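Local coordinates for protein tryptophane-5-halogenase (Microbispora sp. ATCC PTA-5024, PDB 5UAO) that chlorinates a tryptophan of a lanthipeptide at carbon 5 during biosynthesis of the antibiotic NAI-107, probably with reduced flavin, at residues A[89-101]-A[505-519]. Sequence-based numbering, arbitrary orientation.
Sequences DPAEFYQHVRPTW and QSEALDAYAADPCLN
Trp101 lies against one side of helix 505-514, where Leu509, Ala508 and Tyr512 receive its indole. CD2 of Leu509 forms a CH-pi contact over one face, 3.8 Å from the centroid of the five-membered ring. The CZ2-CH2 edge of the six-membered ring points at the face of Tyr512 in a T-shaped stack, CZ2 over the ring centre and planes at 77°. Trp101 CZ3 touches Ala508 CB at 3.8 Å. A chi1 of -67°, with CG beside the backbone N and anti to the carbonyl carbon, places the indole against the helix. Within the same segment, NE1 donates a nearly straight bond of 2.9 Å to Tyr94 OH, almost in the indole plane. That hydroxyl lies 2.6 Å from a water which in turn donates to Asn519 OD1, so the phenol is tied to both segments. The Tyr94 ring is sandwiched: Pro99 CG sits over the centre of one face, and Asn519 ND2 lies 3.3 Å above the plane on the opposite face, toward the rim. Asn519 also packs its CB on Pro90 CB at 3.8 Å. Helix 90-97 and strand 100-102, early in the tryptophan halogenase family region, thus dock on helices 505-514 and 517-524 near the C-terminus, with the Thr100 side chain about 11 Å from the bound FAD. Beyond them, Val156 of strand 156-159 meets Trp101 and Ala508, and Phe93 and Val97 pack on helix 178-191.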
# COMPACT_ATOMS: atom_id res chain seq x y z
N ASP A 89 18.62 11.24 -23.90
CA ASP A 89 20.01 11.48 -23.61
C ASP A 89 20.22 12.75 -22.78
O ASP A 89 19.83 13.83 -23.19
CB ASP A 89 20.80 11.67 -24.92
CG ASP A 89 22.27 12.10 -24.68
OD1 ASP A 89 23.07 11.29 -24.19
OD2 ASP A 89 22.63 13.25 -24.97
N PRO A 90 20.92 12.64 -21.67
CA PRO A 90 20.97 13.83 -20.80
C PRO A 90 21.74 15.00 -21.31
O PRO A 90 21.36 16.12 -21.00
CB PRO A 90 21.59 13.31 -19.51
CG PRO A 90 22.16 11.99 -19.82
CD PRO A 90 21.40 11.42 -20.98
N ALA A 91 22.81 14.77 -22.09
CA ALA A 91 23.57 15.89 -22.61
C ALA A 91 22.70 16.68 -23.60
O ALA A 91 22.62 17.92 -23.56
CB ALA A 91 24.89 15.39 -23.27
N GLU A 92 22.02 15.96 -24.45
CA GLU A 92 21.10 16.58 -25.40
C GLU A 92 19.93 17.32 -24.73
O GLU A 92 19.54 18.39 -25.15
CB GLU A 92 20.51 15.51 -26.33
CG GLU A 92 19.76 16.09 -27.54
CD GLU A 92 19.24 15.02 -28.49
OE1 GLU A 92 18.38 14.18 -28.08
OE2 GLU A 92 19.69 15.04 -29.67
N PHE A 93 19.38 16.69 -23.73
CA PHE A 93 18.31 17.33 -22.91
C PHE A 93 18.81 18.63 -22.31
O PHE A 93 18.14 19.70 -22.40
CB PHE A 93 17.82 16.37 -21.84
CG PHE A 93 16.73 16.93 -20.97
CD1 PHE A 93 15.44 16.93 -21.40
CD2 PHE A 93 17.03 17.42 -19.69
CE1 PHE A 93 14.42 17.42 -20.59
CE2 PHE A 93 16.02 17.92 -18.90
CZ PHE A 93 14.72 17.92 -19.36
N TYR A 94 20.01 18.59 -21.75
CA TYR A 94 20.54 19.80 -21.15
C TYR A 94 20.80 20.89 -22.18
O TYR A 94 20.59 22.11 -21.95
CB TYR A 94 21.81 19.53 -20.33
CG TYR A 94 21.55 19.19 -18.87
CD1 TYR A 94 20.86 18.06 -18.51
CD2 TYR A 94 22.08 19.95 -17.85
CE1 TYR A 94 20.66 17.73 -17.21
CE2 TYR A 94 21.89 19.61 -16.52
CZ TYR A 94 21.16 18.53 -16.21
OH TYR A 94 20.99 18.20 -14.89
N GLN A 95 21.22 20.46 -23.33
CA GLN A 95 21.53 21.39 -24.38
C GLN A 95 20.25 22.06 -24.91
O GLN A 95 20.23 23.23 -25.18
CB GLN A 95 22.26 20.61 -25.50
CG GLN A 95 22.63 21.43 -26.72
CD GLN A 95 23.53 22.59 -26.34
OE1 GLN A 95 24.27 22.52 -25.33
NE2 GLN A 95 23.48 23.66 -27.13
N HIS A 96 19.21 21.29 -25.13
CA HIS A 96 18.00 21.80 -25.75
C HIS A 96 17.05 22.38 -24.74
O HIS A 96 16.32 23.32 -25.04
CB HIS A 96 17.28 20.70 -26.48
CG HIS A 96 17.84 20.41 -27.83
ND1 HIS A 96 19.09 19.86 -28.02
CD2 HIS A 96 17.31 20.58 -29.06
CE1 HIS A 96 19.31 19.72 -29.31
NE2 HIS A 96 18.25 20.16 -29.96
N VAL A 97 16.97 21.81 -23.55
CA VAL A 97 15.90 22.31 -22.62
C VAL A 97 16.45 23.34 -21.63
O VAL A 97 15.71 24.21 -21.14
CB VAL A 97 15.21 21.16 -21.90
CG1 VAL A 97 14.15 21.66 -20.86
CG2 VAL A 97 14.58 20.25 -22.93
N ARG A 98 17.74 23.25 -21.33
CA ARG A 98 18.39 24.11 -20.39
C ARG A 98 17.73 24.12 -18.99
O ARG A 98 17.41 25.16 -18.47
CB ARG A 98 18.57 25.53 -20.97
CG ARG A 98 19.63 25.57 -22.12
CD ARG A 98 19.68 26.89 -22.91
NE ARG A 98 19.28 28.02 -22.07
CZ ARG A 98 18.73 29.15 -22.51
NH1 ARG A 98 18.55 29.37 -23.82
NH2 ARG A 98 18.36 30.09 -21.61
N PRO A 99 17.69 22.96 -18.32
CA PRO A 99 16.99 22.86 -17.05
C PRO A 99 17.79 23.51 -15.95
O PRO A 99 19.03 23.67 -16.07
CB PRO A 99 16.97 21.37 -16.78
CG PRO A 99 18.29 20.90 -17.43
CD PRO A 99 18.28 21.67 -18.70
N THR A 100 17.08 23.91 -14.90
CA THR A 100 17.65 24.16 -13.59
C THR A 100 17.22 23.10 -12.58
O THR A 100 16.42 22.18 -12.88
CB THR A 100 17.26 25.53 -13.05
OG1 THR A 100 15.87 25.58 -13.02
CG2 THR A 100 17.77 26.59 -13.96
N TRP A 101 17.77 23.21 -11.38
CA TRP A 101 17.67 22.19 -10.42
C TRP A 101 16.77 22.61 -9.28
O TRP A 101 16.82 23.75 -8.81
CB TRP A 101 19.03 21.76 -9.84
CG TRP A 101 19.93 21.09 -10.82
CD1 TRP A 101 19.62 20.47 -12.00
CD2 TRP A 101 21.35 21.04 -10.71
NE1 TRP A 101 20.81 20.01 -12.64
CE2 TRP A 101 21.86 20.37 -11.86
CE3 TRP A 101 22.24 21.51 -9.75
CZ2 TRP A 101 23.24 20.11 -12.03
CZ3 TRP A 101 23.59 21.24 -9.92
CH2 TRP A 101 24.07 20.55 -11.06
N GLN A 505 24.53 27.49 -7.92
CA GLN A 505 23.97 26.60 -8.96
C GLN A 505 24.55 26.88 -10.35
O GLN A 505 24.79 25.96 -11.17
CB GLN A 505 22.42 26.64 -8.96
CG GLN A 505 21.83 25.99 -10.15
CD GLN A 505 20.30 25.80 -10.16
OE1 GLN A 505 19.49 26.51 -9.50
NE2 GLN A 505 19.93 24.91 -10.97
N SER A 506 24.73 28.15 -10.67
CA SER A 506 24.96 28.52 -12.01
C SER A 506 26.35 27.90 -12.49
O SER A 506 26.45 27.31 -13.61
CB SER A 506 24.94 30.05 -12.13
OG SER A 506 25.19 30.40 -13.50
N GLU A 507 27.34 27.92 -11.59
CA GLU A 507 28.66 27.30 -11.85
C GLU A 507 28.56 25.77 -12.04
O GLU A 507 29.17 25.16 -12.92
CB GLU A 507 29.63 27.59 -10.69
CG GLU A 507 31.09 27.22 -11.05
CD GLU A 507 32.10 27.58 -9.96
OE1 GLU A 507 31.79 28.48 -9.12
OE2 GLU A 507 33.20 26.95 -9.94
N ALA A 508 27.73 25.15 -11.21
CA ALA A 508 27.53 23.73 -11.27
C ALA A 508 26.82 23.26 -12.54
O ALA A 508 27.18 22.20 -13.07
CB ALA A 508 26.80 23.27 -10.02
N LEU A 509 25.82 24.02 -13.03
CA LEU A 509 25.15 23.69 -14.29
C LEU A 509 26.17 23.76 -15.45
O LEU A 509 26.13 22.95 -16.35
CB LEU A 509 23.99 24.66 -14.61
CG LEU A 509 22.77 24.54 -13.73
CD1 LEU A 509 21.78 25.61 -14.13
CD2 LEU A 509 22.16 23.15 -13.95
N ASP A 510 27.07 24.74 -15.39
CA ASP A 510 28.17 24.85 -16.35
C ASP A 510 29.13 23.65 -16.34
O ASP A 510 29.54 23.23 -17.41
CB ASP A 510 28.96 26.14 -16.14
CG ASP A 510 28.14 27.39 -16.50
OD1 ASP A 510 27.10 27.31 -17.23
OD2 ASP A 510 28.54 28.45 -16.00
N ALA A 511 29.39 23.10 -15.15
CA ALA A 511 30.13 21.83 -15.01
C ALA A 511 29.42 20.67 -15.66
O ALA A 511 30.03 19.92 -16.39
CB ALA A 511 30.40 21.54 -13.56
N TYR A 512 28.11 20.51 -15.41
CA TYR A 512 27.38 19.45 -16.06
C TYR A 512 27.31 19.55 -17.60
O TYR A 512 27.31 18.49 -18.29
CB TYR A 512 25.97 19.20 -15.45
CG TYR A 512 25.91 18.34 -14.20
CD1 TYR A 512 26.53 18.75 -13.04
CD2 TYR A 512 25.21 17.15 -14.18
CE1 TYR A 512 26.45 18.01 -11.89
CE2 TYR A 512 25.13 16.38 -13.06
CZ TYR A 512 25.75 16.82 -11.89
OH TYR A 512 25.75 16.09 -10.75
N ALA A 513 27.25 20.77 -18.14
CA ALA A 513 27.24 20.98 -19.59
C ALA A 513 28.58 20.67 -20.19
O ALA A 513 28.65 20.21 -21.31
CB ALA A 513 26.85 22.42 -19.94
N ALA A 514 29.63 20.99 -19.45
CA ALA A 514 31.01 20.76 -19.87
C ALA A 514 31.46 19.26 -19.79
O ALA A 514 32.32 18.83 -20.54
CB ALA A 514 31.92 21.60 -19.00
N ASP A 515 30.89 18.49 -18.87
CA ASP A 515 31.29 17.12 -18.66
C ASP A 515 30.07 16.20 -18.58
O ASP A 515 29.49 16.01 -17.47
CB ASP A 515 32.11 17.04 -17.39
CG ASP A 515 32.61 15.64 -17.13
OD1 ASP A 515 32.37 14.75 -18.00
OD2 ASP A 515 33.23 15.43 -16.07
N PRO A 516 29.73 15.55 -19.71
CA PRO A 516 28.61 14.61 -19.78
C PRO A 516 28.66 13.43 -18.83
O PRO A 516 27.64 12.79 -18.61
CB PRO A 516 28.65 14.09 -21.24
CG PRO A 516 29.53 15.03 -21.99
CD PRO A 516 30.50 15.57 -20.97
N CYS A 517 29.83 13.12 -18.28
CA CYS A 517 29.97 11.99 -17.39
C CYS A 517 29.40 12.29 -16.04
O CYS A 517 29.17 11.38 -15.29
CB CYS A 517 31.45 11.59 -17.25
SG CYS A 517 32.14 11.29 -18.89
N LEU A 518 29.18 13.56 -15.68
CA LEU A 518 28.45 13.81 -14.43
C LEU A 518 27.01 13.23 -14.44
O LEU A 518 26.59 12.52 -13.49
CB LEU A 518 28.47 15.29 -14.09
CG LEU A 518 29.87 15.69 -13.64
CD1 LEU A 518 30.08 17.19 -13.81
CD2 LEU A 518 30.16 15.26 -12.21
N ASN A 519 26.28 13.54 -15.50
CA ASN A 519 24.99 12.93 -15.71
C ASN A 519 25.09 11.44 -15.95
O ASN A 519 24.22 10.71 -15.48
CB ASN A 519 24.23 13.60 -16.86
CG ASN A 519 23.35 14.77 -16.35
OD1 ASN A 519 22.81 14.71 -15.25
ND2 ASN A 519 23.31 15.82 -17.10
O HOH W 1 20.45 15.76 -14.34